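Local coordinates for E2A dna-binding protein (Human adenovirus 5, PDB 2WB0) that binds single-stranded DNA and, by forming multimers, unwinds the template without ATP during the elongation phase of viral strand-displacement replication, at residues F296-A300 with P301-N305; T60-N64 with K65-T69. All coordinates share one frame; numbering follows the deposited sequence.

Contacts 1 and 2 are two solutions to one problem, the start of a helix after a serine at the N-cap position, and their centres lie 7 Å apart. Contact 1, whose touching residues are all buried, turns strand 297-299 into helix 300-315; contact 2 is partly buried, with Asn-64 and Lys-65 exposed, and leads from the loop after helix 40-53 into helix 64-83. Both use equivalent backbone bonds, but their side chains differ with place. In residues 296-305, proline, isoleucine and leucine fill the joint, and the polar groups are held by residues 60-62. In residues 60-69, hydroxyls pair locally and a lysine reaches acids near the second zinc ion.

Contact 1 of 2, residues F296-A300 with P301-N305; sequences FKISA and PDLLN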
# COMPACT_ATOMS: atom_id res chain seq x y z
N PHE A 296 8.14 2.29 -5.91
CA PHE A 296 6.90 2.58 -5.20
C PHE A 296 7.15 2.68 -3.68
O PHE A 296 7.78 1.77 -3.08
CB PHE A 296 5.92 1.45 -5.54
CG PHE A 296 4.51 1.62 -4.95
CD1 PHE A 296 3.47 2.16 -5.73
CD2 PHE A 296 4.21 1.12 -3.68
CE1 PHE A 296 2.15 2.29 -5.17
CE2 PHE A 296 2.86 1.21 -3.10
CZ PHE A 296 1.84 1.80 -3.82
N LYS A 297 6.65 3.71 -2.99
CA LYS A 297 6.88 3.80 -1.52
C LYS A 297 5.88 4.78 -0.91
O LYS A 297 5.85 5.98 -1.25
CB LYS A 297 8.30 4.22 -1.12
CG LYS A 297 8.64 4.17 0.41
CD LYS A 297 9.93 4.98 0.72
CE LYS A 297 10.68 4.48 1.98
NZ LYS A 297 11.41 5.57 2.84
N ILE A 298 5.02 4.24 -0.06
CA ILE A 298 4.01 5.09 0.58
C ILE A 298 3.62 4.51 1.92
O ILE A 298 3.40 3.29 2.02
CB ILE A 298 2.76 5.32 -0.31
CG1 ILE A 298 1.74 6.24 0.39
CG2 ILE A 298 2.15 3.91 -0.79
CD1 ILE A 298 0.83 6.98 -0.70
N SER A 299 3.50 5.36 2.94
CA SER A 299 3.25 4.89 4.29
C SER A 299 1.74 4.85 4.41
O SER A 299 1.03 5.55 3.66
CB SER A 299 3.86 5.83 5.39
OG SER A 299 3.25 7.16 5.27
N ALA A 300 1.23 4.00 5.30
CA ALA A 300 -0.24 3.89 5.44
C ALA A 300 -1.02 5.20 5.75
O ALA A 300 -2.06 5.44 5.19
CB ALA A 300 -0.62 2.74 6.46
N PRO A 301 -0.52 6.01 6.64
CA PRO A 301 -1.26 7.29 6.80
C PRO A 301 -1.25 8.18 5.60
O PRO A 301 -2.29 8.83 5.37
CB PRO A 301 -0.56 7.99 7.96
CG PRO A 301 0.28 6.84 8.66
CD PRO A 301 0.67 5.95 7.52
N ASP A 302 -0.14 8.23 4.83
CA ASP A 302 -0.08 9.07 3.62
C ASP A 302 -0.97 8.46 2.60
O ASP A 302 -1.57 9.20 1.83
CB ASP A 302 1.38 9.20 3.09
CG ASP A 302 2.23 10.01 4.02
OD1 ASP A 302 1.59 10.69 4.88
OD2 ASP A 302 3.47 9.94 3.95
N LEU A 303 -1.10 7.12 2.58
CA LEU A 303 -2.02 6.48 1.60
C LEU A 303 -3.50 6.87 1.86
O LEU A 303 -4.28 7.17 0.93
CB LEU A 303 -1.88 4.96 1.64
CG LEU A 303 -2.13 4.09 0.39
CD1 LEU A 303 -2.37 2.60 0.72
CD2 LEU A 303 -2.81 4.63 -0.90
N LEU A 304 -3.90 6.86 3.13
CA LEU A 304 -5.25 7.26 3.49
C LEU A 304 -5.43 8.74 3.17
O LEU A 304 -6.44 9.12 2.62
CB LEU A 304 -5.50 7.02 4.97
CG LEU A 304 -6.90 6.79 5.53
CD1 LEU A 304 -7.17 7.12 7.00
CD2 LEU A 304 -8.12 6.61 4.56
N ASN A 305 -4.42 9.56 3.45
CA ASN A 305 -4.52 10.99 3.13
C ASN A 305 -4.58 11.21 1.63
O ASN A 305 -5.23 12.19 1.20
CB ASN A 305 -3.35 11.82 3.66
CG ASN A 305 -3.62 12.42 5.06
OD1 ASN A 305 -4.76 12.56 5.50
ND2 ASN A 305 -2.56 12.85 5.70
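Ser-299 and Leu-303 are joined by the first full turn of helix 300-315: Leu-303 N donates to Ser-299 O over 2.9 Å. One residue on, Leu-304 N reaches Ala-300 O at 3.1 Å, the straighter bond of the two. The short strand 297-299 and the start of the helix lie at 90° to each other, and these bonds begin the helix just after the bend.

The polar side chains meet at the N-cap. Ser-299 OG stands between its own backbone N and carbonyl carbon (chi1 61°), which brings it within 3.1 Å of Asp-302 OD2. Each of these oxygens, however, has its own partners in the loop ahead of helix 64-83: Ser-299 OG is hydrogen-bonded to Thr-60 O, while Asp-302 OD2 is bonded to Thr-60 N and to Thr-62 OG1, which also accepts from Ser-299 N.

Apolar contact fills the inside of the bend. With CG1 anti to the backbone N (chi1 -178°), the Ile-298 branch reaches the first turn, CG1 at 4.0 Å from Leu-303 CB and CD1 at 3.7 Å from Leu-303 CA. Separately, the sequence neighbours Ala-300 and Pro-301 touch, CB to CD at 3.6 Å, and Ala-300 packs on Ile-199 of helix 189-206 and on Phe-275 of strand 271-276, which also touches Leu-303.

Pro-301, in the first turn, has no N-H to offer, and a helix start makes no demand for one there. The buried Asp-302 carboxylate, close to a helix N-terminus and gripped by two donors, is probably ionised. Independently of its charge, the bonds to Thr-60 and Thr-62 tie the loop before helix 64-83 to this joint between strand and helix.

Contact 2 of 2, residues T60-N64 with K65-T69; sequences TFTSN and KTFVT
Phe-67 N and Val-68 N close the first turn of helix 64-83 on Ser-63 O and Asn-64 O, at 2.9 Å and 3.1 Å respectively, both bonds being close to straight.

Ser-63, at the N-cap, swings its hydroxyl back over the turn (chi1 82°), and OG hydrogen-bonds to Thr-66 OG1 at 2.9 Å. Thr-66 has OG1 beside its own backbone N, on the flank of the helix that faces strand 297-299, and the same oxygen takes a second bond from Lys-297 N. A backbone hydrogen bond between Ser-63 and Lys-297 adds to this link, so the cap is sewn to the neighbouring strand segment as well as to its own helix.

Below the cap, Thr-62 contributes its methyl. CG2 is anti to the backbone N and comes 3.8 Å from Phe-67 CB, approaching the aromatic side chain obliquely at its root, while the ring leads off toward Leu-50 and Leu-57. Val-68 lays CG2 at 3.4 Å from Asn-64 O, beside the carbonyl that its own N-H engages, and its side chain packs on helix 40-53 through Ala-43, Lys-47 and Leu-50.

Further along, Lys-65 O accepts twice from one residue: Thr-69 N at 2.9 Å and Thr-69 OG1 at 2.9 Å arrive from opposite faces of the carbonyl plane, the hydroxyl lying 38° out of it. The extended Lys-65 chain carries its ammonium away from the turn to salt bridges with Glu-224 and Asp-295, next in sequence to the zinc ligands Cys-223, Cys-225 and Cys-294.

Chemically, Thr-66 OG1 joins the cap hydroxyl of Ser-63 to the backbone N-H of Lys-297, and the lysine adds an ionic tie from the all-alpha region to the surroundings of a zinc site.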
# COMPACT_ATOMS: atom_id res chain seq x y z
N THR A 60 5.67 11.17 4.97
CA THR A 60 6.55 10.49 5.94
C THR A 60 6.76 9.09 5.40
O THR A 60 5.77 8.33 5.28
CB THR A 60 5.88 10.35 7.31
OG1 THR A 60 5.44 11.63 7.73
CG2 THR A 60 6.92 9.81 8.39
N PHE A 61 8.01 8.80 5.01
CA PHE A 61 8.34 7.52 4.32
C PHE A 61 7.45 7.30 3.09
O PHE A 61 7.01 6.12 2.81
CB PHE A 61 8.13 6.29 5.19
CG PHE A 61 8.78 6.37 6.55
CD1 PHE A 61 10.12 6.82 6.71
CD2 PHE A 61 8.05 6.04 7.67
CE1 PHE A 61 10.67 6.94 8.06
CE2 PHE A 61 8.59 6.11 8.93
CZ PHE A 61 9.90 6.53 9.13
N THR A 62 7.18 8.35 2.35
CA THR A 62 6.39 8.22 1.14
C THR A 62 7.13 9.04 0.11
O THR A 62 7.59 10.13 0.44
CB THR A 62 5.03 8.87 1.38
OG1 THR A 62 4.35 8.13 2.36
CG2 THR A 62 4.21 8.94 0.08
N SER A 63 7.27 8.53 -1.11
CA SER A 63 7.90 9.37 -2.15
C SER A 63 6.87 10.27 -2.78
O SER A 63 5.67 9.90 -2.84
CB SER A 63 8.57 8.55 -3.21
OG SER A 63 7.65 8.12 -4.14
N ASN A 64 7.30 11.45 -3.19
CA ASN A 64 6.35 12.42 -3.81
C ASN A 64 5.61 11.83 -5.00
O ASN A 64 4.41 12.00 -5.16
CB ASN A 64 7.07 13.71 -4.31
CG ASN A 64 7.70 14.55 -3.16
OD1 ASN A 64 7.21 14.56 -2.04
ND2 ASN A 64 8.81 15.29 -3.47
N LYS A 65 6.34 11.08 -5.81
CA LYS A 65 5.80 10.45 -7.00
C LYS A 65 4.74 9.46 -6.63
O LYS A 65 3.66 9.43 -7.26
CB LYS A 65 6.93 9.73 -7.76
CG LYS A 65 6.43 8.92 -8.95
CD LYS A 65 7.62 8.10 -9.52
CE LYS A 65 7.20 6.80 -10.18
NZ LYS A 65 8.42 5.98 -10.61
N THR A 66 5.02 8.64 -5.60
CA THR A 66 4.05 7.62 -5.24
C THR A 66 2.82 8.29 -4.66
O THR A 66 1.74 7.84 -4.93
CB THR A 66 4.58 6.60 -4.21
OG1 THR A 66 5.80 6.01 -4.71
CG2 THR A 66 3.52 5.46 -4.04
N PHE A 67 2.98 9.33 -3.85
CA PHE A 67 1.79 9.99 -3.29
C PHE A 67 0.84 10.52 -4.44
O PHE A 67 -0.40 10.28 -4.47
CB PHE A 67 2.21 11.15 -2.35
CG PHE A 67 1.06 11.80 -1.68
CD1 PHE A 67 0.41 11.15 -0.65
CD2 PHE A 67 0.59 13.05 -2.13
CE1 PHE A 67 -0.71 11.71 0.00
CE2 PHE A 67 -0.47 13.63 -1.48
CZ PHE A 67 -1.17 12.92 -0.43
N VAL A 68 1.44 11.22 -5.39
CA VAL A 68 0.67 11.78 -6.52
C VAL A 68 0.04 10.71 -7.41
O VAL A 68 -1.10 10.85 -7.92
CB VAL A 68 1.61 12.73 -7.33
CG1 VAL A 68 1.00 13.09 -8.65
CG2 VAL A 68 1.91 13.95 -6.49
N THR A 69 0.80 9.65 -7.66
CA THR A 69 0.26 8.51 -8.42
C THR A 69 -0.94 7.88 -7.75
O THR A 69 -1.93 7.54 -8.42
CB THR A 69 1.34 7.47 -8.61
OG1 THR A 69 2.33 8.07 -9.45
CG2 THR A 69 0.74 6.16 -9.27